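Local coordinates for LPXTG cell wall anchor domain-containing protein (Lactobacillus rhamnosus, PDB 7CBS) that is the basal pilin of SpaCBA pili, is itself adhesive, and probably attaches the pilus to the bacterial cell wall, at residues 65-70 against 138-143; 27-32 against 124-129. All blocks are in the same frame, centred on the assembly; numbering follows the deposited sequence.

Contact 1. Residues 65-70 against 138-143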
loop_
_atom_site.group_PDB
_atom_site.type_symbol
_atom_site.label_atom_id
_atom_site.label_comp_id
_atom_site.label_asym_id
_atom_site.label_seq_id
_atom_site.Cartn_x
_atom_site.Cartn_y
_atom_site.Cartn_z
ATOM N N GLY A 65 -14.981 -3.047 -15.975
ATOM C CA GLY A 65 -15.294 -4.435 -16.374
ATOM C C GLY A 65 -14.199 -5.059 -17.227
ATOM O O GLY A 65 -14.495 -6.065 -17.896
ATOM N N VAL A 66 -12.991 -4.487 -17.220
ATOM C CA VAL A 66 -11.809 -4.957 -18.009
ATOM C C VAL A 66 -10.845 -5.675 -17.057
ATOM O O VAL A 66 -10.370 -5.022 -16.103
ATOM C CB VAL A 66 -11.112 -3.791 -18.739
ATOM C CG1 VAL A 66 -9.992 -4.279 -19.644
ATOM C CG2 VAL A 66 -12.103 -2.949 -19.530
ATOM N N THR A 67 -10.568 -6.959 -17.320
ATOM C CA THR A 67 -9.746 -7.848 -16.457
ATOM C C THR A 67 -8.264 -7.672 -16.801
ATOM O O THR A 67 -7.858 -8.063 -17.918
ATOM C CB THR A 67 -10.155 -9.320 -16.602
ATOM O OG1 THR A 67 -11.563 -9.430 -16.396
ATOM C CG2 THR A 67 -9.439 -10.229 -15.626
ATOM N N PHE A 68 -7.496 -7.097 -15.872
ATOM C CA PHE A 68 -6.015 -7.054 -15.891
ATOM C C PHE A 68 -5.487 -8.140 -14.951
ATOM O O PHE A 68 -6.033 -8.294 -13.843
ATOM C CB PHE A 68 -5.506 -5.658 -15.519
ATOM C CG PHE A 68 -5.620 -4.649 -16.635
ATOM C CD1 PHE A 68 -6.803 -3.958 -16.849
ATOM C CD2 PHE A 68 -4.553 -4.408 -17.488
ATOM C CE1 PHE A 68 -6.910 -3.040 -17.883
ATOM C CE2 PHE A 68 -4.660 -3.481 -18.513
ATOM C CZ PHE A 68 -5.836 -2.794 -18.706
ATOM N N THR A 69 -4.463 -8.869 -15.405
ATOM C CA THR A 69 -3.759 -9.951 -14.669
ATOM C C THR A 69 -2.306 -9.510 -14.466
ATOM O O THR A 69 -1.700 -9.032 -15.447
ATOM C CB THR A 69 -3.876 -11.280 -15.430
ATOM O OG1 THR A 69 -5.258 -11.515 -15.707
ATOM C CG2 THR A 69 -3.299 -12.464 -14.680
ATOM N N VAL A 70 -1.783 -9.658 -13.245
ATOM C CA VAL A 70 -0.385 -9.280 -12.871
ATOM C C VAL A 70 0.414 -10.568 -12.638
ATOM O O VAL A 70 -0.087 -11.454 -11.917
ATOM C CB VAL A 70 -0.340 -8.331 -11.653
ATOM C CG1 VAL A 70 -0.995 -8.925 -10.410
ATOM C CG2 VAL A 70 1.081 -7.880 -11.341
ATOM N N LYS A 138 -1.031 -7.534 -17.947
ATOM C CA LYS A 138 -1.739 -7.865 -19.214
ATOM C C LYS A 138 -3.248 -7.670 -19.037
ATOM O O LYS A 138 -3.751 -7.945 -17.932
ATOM C CB LYS A 138 -1.480 -9.318 -19.629
ATOM C CG LYS A 138 -0.020 -9.712 -19.794
ATOM C CD LYS A 138 0.151 -11.175 -20.166
ATOM C CE LYS A 138 -0.483 -11.557 -21.487
ATOM N NZ LYS A 138 -0.215 -12.978 -21.819
ATOM N N GLU A 139 -3.923 -7.215 -20.096
ATOM C CA GLU A 139 -5.403 -7.234 -20.234
ATOM C C GLU A 139 -5.797 -8.600 -20.809
ATOM O O GLU A 139 -5.495 -8.843 -21.993
ATOM C CB GLU A 139 -5.877 -6.090 -21.137
ATOM C CG GLU A 139 -7.379 -6.085 -21.370
ATOM C CD GLU A 139 -7.863 -5.023 -22.346
ATOM O OE1 GLU A 139 -7.443 -3.858 -22.213
ATOM O OE2 GLU A 139 -8.662 -5.366 -23.242
ATOM N N THR A 140 -6.432 -9.453 -19.997
ATOM C CA THR A 140 -6.731 -10.878 -20.316
ATOM C C THR A 140 -8.220 -11.069 -20.628
ATOM O O THR A 140 -8.579 -12.184 -21.045
ATOM C CB THR A 140 -6.283 -11.795 -19.170
ATOM O OG1 THR A 140 -6.865 -11.296 -17.967
ATOM C CG2 THR A 140 -4.777 -11.867 -19.029
ATOM N N ALA A 141 -9.058 -10.053 -20.409
ATOM C CA ALA A 141 -10.506 -10.083 -20.723
ATOM C C ALA A 141 -11.061 -8.657 -20.774
ATOM O O ALA A 141 -10.637 -7.820 -19.953
ATOM C CB ALA A 141 -11.247 -10.926 -19.714
ATOM N N ALA A 142 -11.980 -8.411 -21.709
ATOM C CA ALA A 142 -12.655 -7.112 -21.928
ATOM C C ALA A 142 -14.003 -7.353 -22.593
ATOM O O ALA A 142 -14.143 -8.289 -23.381
ATOM C CB ALA A 142 -11.785 -6.217 -22.775
ATOM N N PRO A 143 -15.039 -6.538 -22.280
ATOM C CA PRO A 143 -16.254 -6.494 -23.093
ATOM C C PRO A 143 -15.904 -6.309 -24.577
ATOM O O PRO A 143 -14.825 -5.824 -24.870
ATOM C CB PRO A 143 -17.014 -5.276 -22.543
ATOM C CG PRO A 143 -16.543 -5.161 -21.105
ATOM C CD PRO A 143 -15.107 -5.648 -21.111
#

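Contact 2. Residues 27-32 against 124-129. With MG (magnesium ion), chain I.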
loop_
_atom_site.group_PDB
_atom_site.type_symbol
_atom_site.label_atom_id
_atom_site.label_comp_id
_atom_site.label_asym_id
_atom_site.label_seq_id
_atom_site.Cartn_x
_atom_site.Cartn_y
_atom_site.Cartn_z
ATOM N N THR A 27 8.129 -2.873 2.392
ATOM C CA THR A 27 8.099 -4.305 1.979
ATOM C C THR A 27 7.183 -4.487 0.764
ATOM O O THR A 27 7.428 -5.425 -0.006
ATOM C CB THR A 27 7.647 -5.207 3.141
ATOM O OG1 THR A 27 8.399 -4.838 4.299
ATOM C CG2 THR A 27 7.822 -6.678 2.835
ATOM N N THR A 28 6.136 -3.658 0.617
ATOM C CA THR A 28 5.099 -3.774 -0.436
ATOM C C THR A 28 4.732 -2.397 -1.000
ATOM O O THR A 28 4.978 -1.373 -0.320
ATOM C CB THR A 28 3.804 -4.393 0.098
ATOM O OG1 THR A 28 3.282 -3.475 1.062
ATOM C CG2 THR A 28 3.989 -5.768 0.706
ATOM N N VAL A 29 4.124 -2.394 -2.190
ATOM C CA VAL A 29 3.569 -1.180 -2.856
ATOM C C VAL A 29 2.195 -1.534 -3.439
ATOM O O VAL A 29 1.937 -2.729 -3.708
ATOM C CB VAL A 29 4.534 -0.643 -3.933
ATOM C CG1 VAL A 29 4.451 -1.431 -5.228
ATOM C CG2 VAL A 29 4.321 0.841 -4.194
ATOM N N ASP A 30 1.341 -0.525 -3.615
ATOM C CA ASP A 30 0.027 -0.643 -4.299
ATOM C C ASP A 30 0.198 -0.170 -5.740
ATOM O O ASP A 30 0.852 0.864 -5.946
ATOM C CB ASP A 30 -1.055 0.161 -3.573
ATOM C CG ASP A 30 -1.286 -0.307 -2.147
ATOM O OD1 ASP A 30 -0.899 -1.449 -1.846
ATOM O OD2 ASP A 30 -1.847 0.472 -1.347
ATOM N N VAL A 31 -0.350 -0.923 -6.696
ATOM C CA VAL A 31 -0.359 -0.568 -8.147
ATOM C C VAL A 31 -1.815 -0.470 -8.600
ATOM O O VAL A 31 -2.532 -1.489 -8.514
ATOM C CB VAL A 31 0.416 -1.587 -9.003
ATOM C CG1 VAL A 31 0.224 -1.321 -10.488
ATOM C CG2 VAL A 31 1.893 -1.621 -8.640
ATOM N N VAL A 32 -2.223 0.718 -9.050
ATOM C CA VAL A 32 -3.552 0.973 -9.675
ATOM C C VAL A 32 -3.317 1.212 -11.171
ATOM O O VAL A 32 -2.594 2.167 -11.512
ATOM C CB VAL A 32 -4.271 2.154 -8.997
ATOM C CG1 VAL A 32 -5.743 2.223 -9.385
ATOM C CG2 VAL A 32 -4.130 2.086 -7.483
ATOM N N LEU A 124 1.630 -5.617 -3.463
ATOM C CA LEU A 124 2.635 -6.255 -4.363
ATOM C C LEU A 124 3.994 -6.141 -3.685
ATOM O O LEU A 124 4.430 -5.030 -3.389
ATOM C CB LEU A 124 2.639 -5.562 -5.729
ATOM C CG LEU A 124 1.483 -5.922 -6.667
ATOM C CD1 LEU A 124 1.589 -5.153 -7.974
ATOM C CD2 LEU A 124 1.443 -7.418 -6.942
ATOM N N PRO A 125 4.671 -7.271 -3.361
ATOM C CA PRO A 125 6.040 -7.238 -2.837
ATOM C C PRO A 125 7.032 -6.430 -3.687
ATOM O O PRO A 125 6.994 -6.531 -4.897
ATOM C CB PRO A 125 6.444 -8.721 -2.820
ATOM C CG PRO A 125 5.119 -9.433 -2.580
ATOM C CD PRO A 125 4.132 -8.640 -3.413
ATOM N N LEU A 126 7.889 -5.652 -3.023
ATOM C CA LEU A 126 8.983 -4.874 -3.660
ATOM C C LEU A 126 10.115 -5.823 -4.070
ATOM O O LEU A 126 10.835 -5.491 -5.033
ATOM C CB LEU A 126 9.485 -3.804 -2.684
ATOM C CG LEU A 126 8.552 -2.617 -2.479
ATOM C CD1 LEU A 126 9.072 -1.733 -1.328
ATOM C CD2 LEU A 126 8.381 -1.836 -3.793
ATOM N N ARG A 127 10.251 -6.962 -3.380
ATOM C CA ARG A 127 11.328 -7.962 -3.607
ATOM C C ARG A 127 10.711 -9.353 -3.786
ATOM O O ARG A 127 9.743 -9.669 -3.062
ATOM C CB ARG A 127 12.315 -7.964 -2.433
ATOM N N GLN A 128 11.267 -10.147 -4.712
ATOM C CA GLN A 128 10.963 -11.595 -4.879
ATOM C C GLN A 128 12.266 -12.366 -4.647
ATOM O O GLN A 128 13.019 -12.565 -5.615
ATOM C CB GLN A 128 10.346 -11.873 -6.254
ATOM C CG GLN A 128 9.040 -11.130 -6.506
ATOM C CD GLN A 128 7.836 -11.709 -5.798
ATOM O OE1 GLN A 128 7.922 -12.665 -5.031
ATOM N NE2 GLN A 128 6.681 -11.112 -6.049
ATOM N N GLY A 129 12.512 -12.770 -3.396
ATOM C CA GLY A 129 13.816 -13.276 -2.928
ATOM C C GLY A 129 14.703 -12.127 -2.484
ATOM O O GLY A 129 14.226 -11.293 -1.693
HETATM MG MG MG I . 1.397 -2.947 1.309
HETATM O O HOH W 1 2.429 -1.195 1.947
HETATM O O HOH W 2 1.280 -1.707 -0.400
HETATM O O HOH W 3 -0.059 -1.549 2.021
#

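Contact 1. Residues 65-70 against 138-143
Thr67 and Thr69 carry the backbone bonds that join 65-70 to 138-143. The strands run antiparallel with a marked twist, 129° between their directions. Thr69 and Lys138 form a hydrogen-bonded pair: Thr69 N reaches Lys138 O at 2.8 Å, and Lys138 N reaches Thr69 O at 3.0 Å. Towards the start of 65-70, Thr67 faces two residues. Thr67 O accepts Thr140 N at 2.9 Å and, weakly, Ala141 N. Thr67 N bonds Ala141 O at 2.8 Å.

On the face of Phe68 and Glu139, the CB of Glu139 sits over the Phe68 ring, 4.2 Å from the ring centre, as a CH-pi contact. With chi1 at 178°, the Glu139 chain stretches away from its own backbone N and runs on to Val66, whose CG1 touches Glu139 CD at 3.5 Å. The carboxylate has weak polar partners in Ser149 and Lys35.

Thr69 lies on the other face with Thr67 and Ala141. Thr69 OG1 is hydrogen-bonded to OG1 of the bulge residue Thr140 at 2.8 Å, and either could be the donor. Thr140 OG1 is placed between its own N and carbonyl carbon (chi1 53°), which leaves it close to Thr69 OG1, with a weak further bond to Gln110. Gln110 of the neighbouring strand 107-112 also bonds Thr69 OG1. Thr67 CB packs on Ala141 CB.

This is a classic beta bulge, with Thr140 and Ala141 opposite Thr67, at the end of strand 131-141 in the pilin domain's sheet.

Contact 2. Residues 27-32 against 124-129
Three backbone hydrogen bonds join 27-32 to 124-129, beginning with the pair Val29 and Leu124. Val29 N meets Leu124 O at 2.9 Å, and Leu124 N meets Val29 O at 2.9 Å. Past the Thr28-Pro125 pair, Leu126 N bonds Thr27 O at 3.1 Å. The bond is nearly straight at the hydrogen, but Leu126 N stands above the Thr27 carbonyl plane, 35° out of it.

The apolar contacts come from two leucines. Leu124 points its CD1 branch at Val31 CG2, 3.6 Å away, and the same leucine packs on Tyr135 and Phe137 of strand 131-141. Leu126 lays its side chain beside the Thr27 carbonyl and brings CD2 to within 4.0 Å of Val29 CB. Met156 touches both Val29 and Leu126.

The metal contact is made by Thr28. Thr28 OG1 binds the magnesium ion at 2.0 Å. A chi1 of 65° swings the hydroxyl out to the ion. Three waters also bind the ion. One of them donates to Asp30 OD1 at 2.6 Å, so Asp30 acts from the second shell; that oxygen also accepts Asp123 N. Asp123 of this chain and Asp123 of the second subunit complete the six ligands.

One side of the strand pair thus packs aliphatic side chains, while Thr28 and Asp30 serve a magnesium site shared by two subunits. The two Asp123 carboxylates, with Asp30 behind a water, probably offset the charge of the ion.

Contacts 1 and 2 lie on opposite sides of the chain's centre, their own centres 20 Å apart. Both belong to one sheet, because strands 118-128 and 131-141 are antiparallel neighbours that also follow each other in the chain. Each is partly buried. Contact 2 has the larger share of buried residues, and its Leu124 and Val31 join Val70 of 65-70 in packing on Phe137. Contact 1 pairs its strands through a bulge, and its threonine hydroxyls bond each other and Gln110. In contact 2 the Thr28 hydroxyl goes to a metal where the second subunit meets it. Contact 2 pairs over a short range, with aliphatic packing. The second subunit does not touch contact 1.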